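Local coordinates for uncharacterized protein (Bacteroides eggerthii, PDB 4GDZ) that is of unknown function but belongs to the DUF4251 family, folds into a strongly curved antiparallel beta sheet and carries a bound magnesium ion, at residues A[44-49]-A[73-78]; A[115-120]-A[132-137]. One frame throughout, in Å; residues are numbered along the deposited sequence. Where two conformers were deposited one is given.

Contact 1. Residues A[44-49]-A[73-78]; sequences AQQFVL and VNQGRG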
# COMPACT_ATOMS: atom_id res chain seq x y z
N ALA A 44 -13.49 15.37 -20.60
CA ALA A 44 -14.90 15.74 -20.83
C ALA A 44 -15.69 16.06 -19.54
O ALA A 44 -16.80 16.59 -19.61
CB ALA A 44 -15.60 14.63 -21.62
N GLN A 45 -15.14 15.74 -18.37
CA GLN A 45 -15.90 15.80 -17.10
C GLN A 45 -17.17 14.97 -17.19
O GLN A 45 -18.23 15.38 -16.74
CB GLN A 45 -16.22 17.24 -16.71
CG GLN A 45 -14.97 18.08 -16.57
CD GLN A 45 -15.21 19.45 -15.99
OE1 GLN A 45 -16.32 19.78 -15.57
NE2 GLN A 45 -14.17 20.27 -15.96
N GLN A 46 -17.04 13.81 -17.82
CA GLN A 46 -18.13 12.86 -17.98
C GLN A 46 -17.54 11.47 -17.72
O GLN A 46 -17.02 10.82 -18.61
CB GLN A 46 -18.77 13.00 -19.36
CG GLN A 46 -19.52 14.31 -19.51
CD GLN A 46 -20.24 14.42 -20.84
OE1 GLN A 46 -19.63 14.30 -21.87
NE2 GLN A 46 -21.54 14.68 -20.80
N PHE A 47 -17.57 11.06 -16.46
CA PHE A 47 -16.93 9.83 -16.04
C PHE A 47 -17.58 9.22 -14.81
O PHE A 47 -18.27 9.91 -14.05
CB PHE A 47 -15.42 10.04 -15.79
CG PHE A 47 -15.09 11.01 -14.68
CD1 PHE A 47 -15.03 10.59 -13.35
CD2 PHE A 47 -14.81 12.35 -14.96
CE1 PHE A 47 -14.72 11.48 -12.33
CE2 PHE A 47 -14.49 13.25 -13.94
CZ PHE A 47 -14.43 12.81 -12.63
N VAL A 48 -17.35 7.93 -14.64
CA VAL A 48 -17.71 7.23 -13.43
C VAL A 48 -16.51 6.38 -12.97
O VAL A 48 -15.93 5.64 -13.77
CB VAL A 48 -18.92 6.28 -13.60
CG1 VAL A 48 -19.37 5.80 -12.22
CG2 VAL A 48 -20.06 6.95 -14.35
N LEU A 49 -16.14 6.51 -11.71
CA LEU A 49 -15.24 5.55 -11.05
C LEU A 49 -16.14 4.52 -10.36
O LEU A 49 -16.90 4.86 -9.44
CB LEU A 49 -14.38 6.28 -10.02
CG LEU A 49 -13.23 5.51 -9.32
CD1 LEU A 49 -13.75 4.54 -8.27
CD2 LEU A 49 -12.43 4.75 -10.32
N VAL A 73 -19.42 11.94 -12.31
CA VAL A 73 -19.35 13.34 -12.63
C VAL A 73 -19.90 13.49 -14.04
O VAL A 73 -19.50 12.76 -14.96
CB VAL A 73 -17.91 13.91 -12.52
CG1 VAL A 73 -17.85 15.33 -13.11
CG2 VAL A 73 -17.45 13.90 -11.05
N ASN A 74 -20.86 14.39 -14.18
CA ASN A 74 -21.44 14.69 -15.49
C ASN A 74 -21.57 16.19 -15.64
O ASN A 74 -22.57 16.77 -15.23
CB ASN A 74 -22.79 14.02 -15.68
CG ASN A 74 -23.32 14.18 -17.10
OD1 ASN A 74 -22.69 14.82 -17.95
ND2 ASN A 74 -24.46 13.58 -17.36
N GLN A 75 -20.50 16.78 -16.15
CA GLN A 75 -20.35 18.22 -16.32
C GLN A 75 -20.45 18.90 -14.94
O GLN A 75 -19.65 18.58 -14.07
CB GLN A 75 -21.27 18.72 -17.44
CG GLN A 75 -20.72 18.16 -18.75
CD GLN A 75 -21.57 18.40 -19.99
OE1 GLN A 75 -22.77 18.67 -19.93
NE2 GLN A 75 -20.93 18.26 -21.13
N GLY A 76 -21.39 19.81 -14.70
CA GLY A 76 -21.40 20.49 -13.39
C GLY A 76 -22.10 19.75 -12.26
O GLY A 76 -22.24 20.28 -11.15
N ARG A 77 -22.58 18.53 -12.53
CA ARG A 77 -23.30 17.75 -11.53
C ARG A 77 -22.52 16.49 -11.21
O ARG A 77 -21.82 15.92 -12.06
CB ARG A 77 -24.70 17.34 -12.03
CG ARG A 77 -25.59 18.47 -12.54
CD ARG A 77 -26.14 19.35 -11.45
NE ARG A 77 -26.93 18.61 -10.46
CZ ARG A 77 -27.51 19.15 -9.39
NH1 ARG A 77 -27.42 20.47 -9.16
NH2 ARG A 77 -28.18 18.39 -8.54
N GLY A 78 -22.65 16.04 -9.98
CA GLY A 78 -21.99 14.83 -9.58
C GLY A 78 -22.71 14.17 -8.44
O GLY A 78 -23.53 14.79 -7.74
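The open end of the beta hairpin formed by strands 46-55 and 61-74 is closed here by the antiparallel pairs Phe47-Val73 and Gln46-Asn74. Phe47 and Val73 make the hydrogen-bonded pair: Phe47 N to Val73 O is 3.0 Å, and the return bond from Val73 N to Phe47 O is nearly straight at 175°. The ladder gains one more rung where Gln75 N, in the type II' turn from Asn74 to Arg77, reaches Gln45 O at 2.7 Å; Gln45 itself ends helix 28-44 in a Schellman motif. On one sheet face Val73 CB lies over the Phe47 ring in a CH-pi contact, 3.9 Å from the centroid, while Val73 CG2 meets Phe47 CZ at 3.6 Å. Phe47 CG sits between its backbone N and carbonyl carbon (chi1 63°), which sets the ring alongside the valine. On the other face Gln46 NE2 donates to Asn74 OD1 at 3.1 Å, with the acceptor in the Gln46 amide plane although the two amides are turned 44° apart. The Gln75 amide stacks nearly parallel on that of Gln46. Apolar packing thus holds the buried face, and amide pairing the partly exposed one.

Contact 2. Residues A[115-120]-A[132-137]; sequences NINCSF and FLTLTN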
# COMPACT_ATOMS: atom_id res chain seq x y z
N ASN A 115 0.59 9.92 -15.79
CA ASN A 115 -0.15 9.76 -14.53
C ASN A 115 -0.92 11.04 -14.25
O ASN A 115 -0.42 12.13 -14.51
CB ASN A 115 0.76 9.43 -13.34
CG ASN A 115 1.69 8.26 -13.63
OD1 ASN A 115 1.24 7.16 -13.96
ND2 ASN A 115 2.98 8.51 -13.55
N ILE A 116 -2.14 10.89 -13.74
CA ILE A 116 -3.05 12.01 -13.49
C ILE A 116 -3.43 12.03 -12.02
O ILE A 116 -3.71 11.00 -11.42
CB ILE A 116 -4.33 11.91 -14.37
CG1 ILE A 116 -3.94 12.05 -15.85
CG2 ILE A 116 -5.36 12.98 -14.00
CD1 ILE A 116 -5.08 11.77 -16.80
N ASN A 117 -3.36 13.21 -11.43
CA ASN A 117 -3.85 13.45 -10.06
C ASN A 117 -4.91 14.55 -10.20
O ASN A 117 -4.63 15.59 -10.82
CB ASN A 117 -2.72 14.00 -9.18
CG ASN A 117 -1.62 12.98 -8.88
OD1 ASN A 117 -1.71 11.77 -9.15
ND2 ASN A 117 -0.57 13.48 -8.30
N CYS A 118 -6.08 14.35 -9.63
CA CYS A 118 -7.22 15.27 -9.77
C CYS A 118 -7.97 15.43 -8.44
O CYS A 118 -8.12 14.45 -7.72
CB CYS A 118 -8.17 14.70 -10.83
SG CYS A 118 -9.69 15.64 -11.12
N SER A 119 -8.49 16.62 -8.16
CA SER A 119 -9.34 16.83 -6.99
C SER A 119 -10.53 17.65 -7.39
O SER A 119 -10.49 18.42 -8.38
CB SER A 119 -8.57 17.50 -5.81
OG SER A 119 -8.32 18.87 -6.04
N PHE A 120 -11.58 17.51 -6.61
CA PHE A 120 -12.81 18.28 -6.79
C PHE A 120 -13.70 18.04 -5.58
O PHE A 120 -13.44 17.14 -4.77
CB PHE A 120 -13.53 17.93 -8.11
CG PHE A 120 -13.91 16.49 -8.26
CD1 PHE A 120 -13.02 15.59 -8.82
CD2 PHE A 120 -15.17 16.03 -7.88
CE1 PHE A 120 -13.35 14.25 -8.96
CE2 PHE A 120 -15.51 14.70 -8.03
CZ PHE A 120 -14.60 13.81 -8.56
N PHE A 132 -10.31 13.11 -4.09
CA PHE A 132 -8.98 13.08 -4.71
C PHE A 132 -8.88 11.77 -5.48
O PHE A 132 -9.08 10.70 -4.94
CB PHE A 132 -7.87 13.18 -3.66
CG PHE A 132 -6.46 13.08 -4.23
CD1 PHE A 132 -5.97 14.05 -5.12
CD2 PHE A 132 -5.66 11.98 -3.96
CE1 PHE A 132 -4.71 13.95 -5.68
CE2 PHE A 132 -4.38 11.89 -4.49
CZ PHE A 132 -3.91 12.87 -5.36
N LEU A 133 -8.55 11.87 -6.76
CA LEU A 133 -8.55 10.73 -7.68
C LEU A 133 -7.21 10.66 -8.39
O LEU A 133 -6.70 11.68 -8.87
CB LEU A 133 -9.71 10.90 -8.67
CG LEU A 133 -9.96 9.93 -9.83
CD1 LEU A 133 -11.32 10.24 -10.43
CD2 LEU A 133 -8.88 10.08 -10.89
N THR A 134 -6.64 9.45 -8.48
CA THR A 134 -5.37 9.24 -9.15
C THR A 134 -5.54 8.11 -10.17
O THR A 134 -6.25 7.13 -9.92
CB THR A 134 -4.24 8.87 -8.18
OG1 THR A 134 -4.61 7.67 -7.48
CG2 THR A 134 -3.98 10.02 -7.20
N LEU A 135 -4.92 8.29 -11.33
CA LEU A 135 -4.94 7.33 -12.43
C LEU A 135 -3.51 7.11 -12.86
O LEU A 135 -2.82 8.04 -13.24
CB LEU A 135 -5.78 7.87 -13.61
CG LEU A 135 -5.87 7.06 -14.91
CD1 LEU A 135 -6.72 5.81 -14.71
CD2 LEU A 135 -6.43 7.90 -16.06
N THR A 136 -3.05 5.87 -12.79
CA THR A 136 -1.73 5.51 -13.30
C THR A 136 -1.78 5.24 -14.83
O THR A 136 -2.76 4.67 -15.35
CB THR A 136 -1.15 4.32 -12.50
OG1 THR A 136 -1.00 4.72 -11.13
CG2 THR A 136 0.24 3.88 -13.02
N ASN A 137 -0.76 5.69 -15.55
CA ASN A 137 -0.63 5.41 -16.99
C ASN A 137 -0.80 3.91 -17.29
O ASN A 137 -0.46 3.05 -16.47
CB ASN A 137 0.72 5.92 -17.51
CG ASN A 137 0.94 5.61 -19.00
OD1 ASN A 137 0.15 5.99 -19.86
ND2 ASN A 137 2.04 4.93 -19.30
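Strands 116-123 and 128-135 run as an antiparallel hairpin; the axes of their segments 116-120 and 132-135 approach to 4.7 Å, with 162° between their N-to-C directions, and the pairs Ile116-Leu135 and Cys118-Leu133 each exchange two backbone hydrogen bonds. Both bonds of the Cys118-Leu133 pair are 2.8 Å between N and O, the bond from Leu133 N to Cys118 O being the straighter. Beyond the last pair Asn115 takes over with its side chain: OD1 accepts Asn137 N at 2.9 Å, the donor tilted 21° from the carbonyl plane. The torsion that sets CG beside the backbone N (chi1 -51°) directs the amide across to residues 136-137, and ND2 is held by Asp111. With an alanine here, Asn137 N would probably lose this acceptor and Asp111 its amide donor, and the strand end could fray. Ile116 and Leu135 point the same way, CD1 to CD2 4.2 Å, on the face packed by helix 28-44. On the opposite face Phe132 CD1 approaches Cys118 O at 3.4 Å, and Ser119 CB lies at the ring's edge. A second subunit meets this face: its Tyr88 packs edge-to-face with Phe132, and its Gln60 hydrogen-bonds Thr134 OG1. Apolar contacts toward the helix and mixed polar and aromatic ones toward the second subunit pack the paired residues on both faces, while residues 136-137 stay exposed.

How the contacts relate
Contact 1 and contact 2 each join neighbouring strands of a hairpin in the same antiparallel sheet, and they follow one another along the chain. Their centres are 14 Å apart, yet curvature of the sheet brings their inward side chains together. Phe120 is the main bridge: its CE2 lies 3.7 Å from Val73 CG2, and its CE1 is 4.1 Å from Phe47 CZ. Leu133 CD1 adds a second link, 4.1 Å from Phe47 CE1. Residues from both hairpins therefore share one apolar interior. The magnesium ion, bound at Asn147, Pro148, Asn151 and Asn153, lies about 12 Å from the side chain of Phe132, which is on the other face of contact 2, and neither contact is part of the metal site.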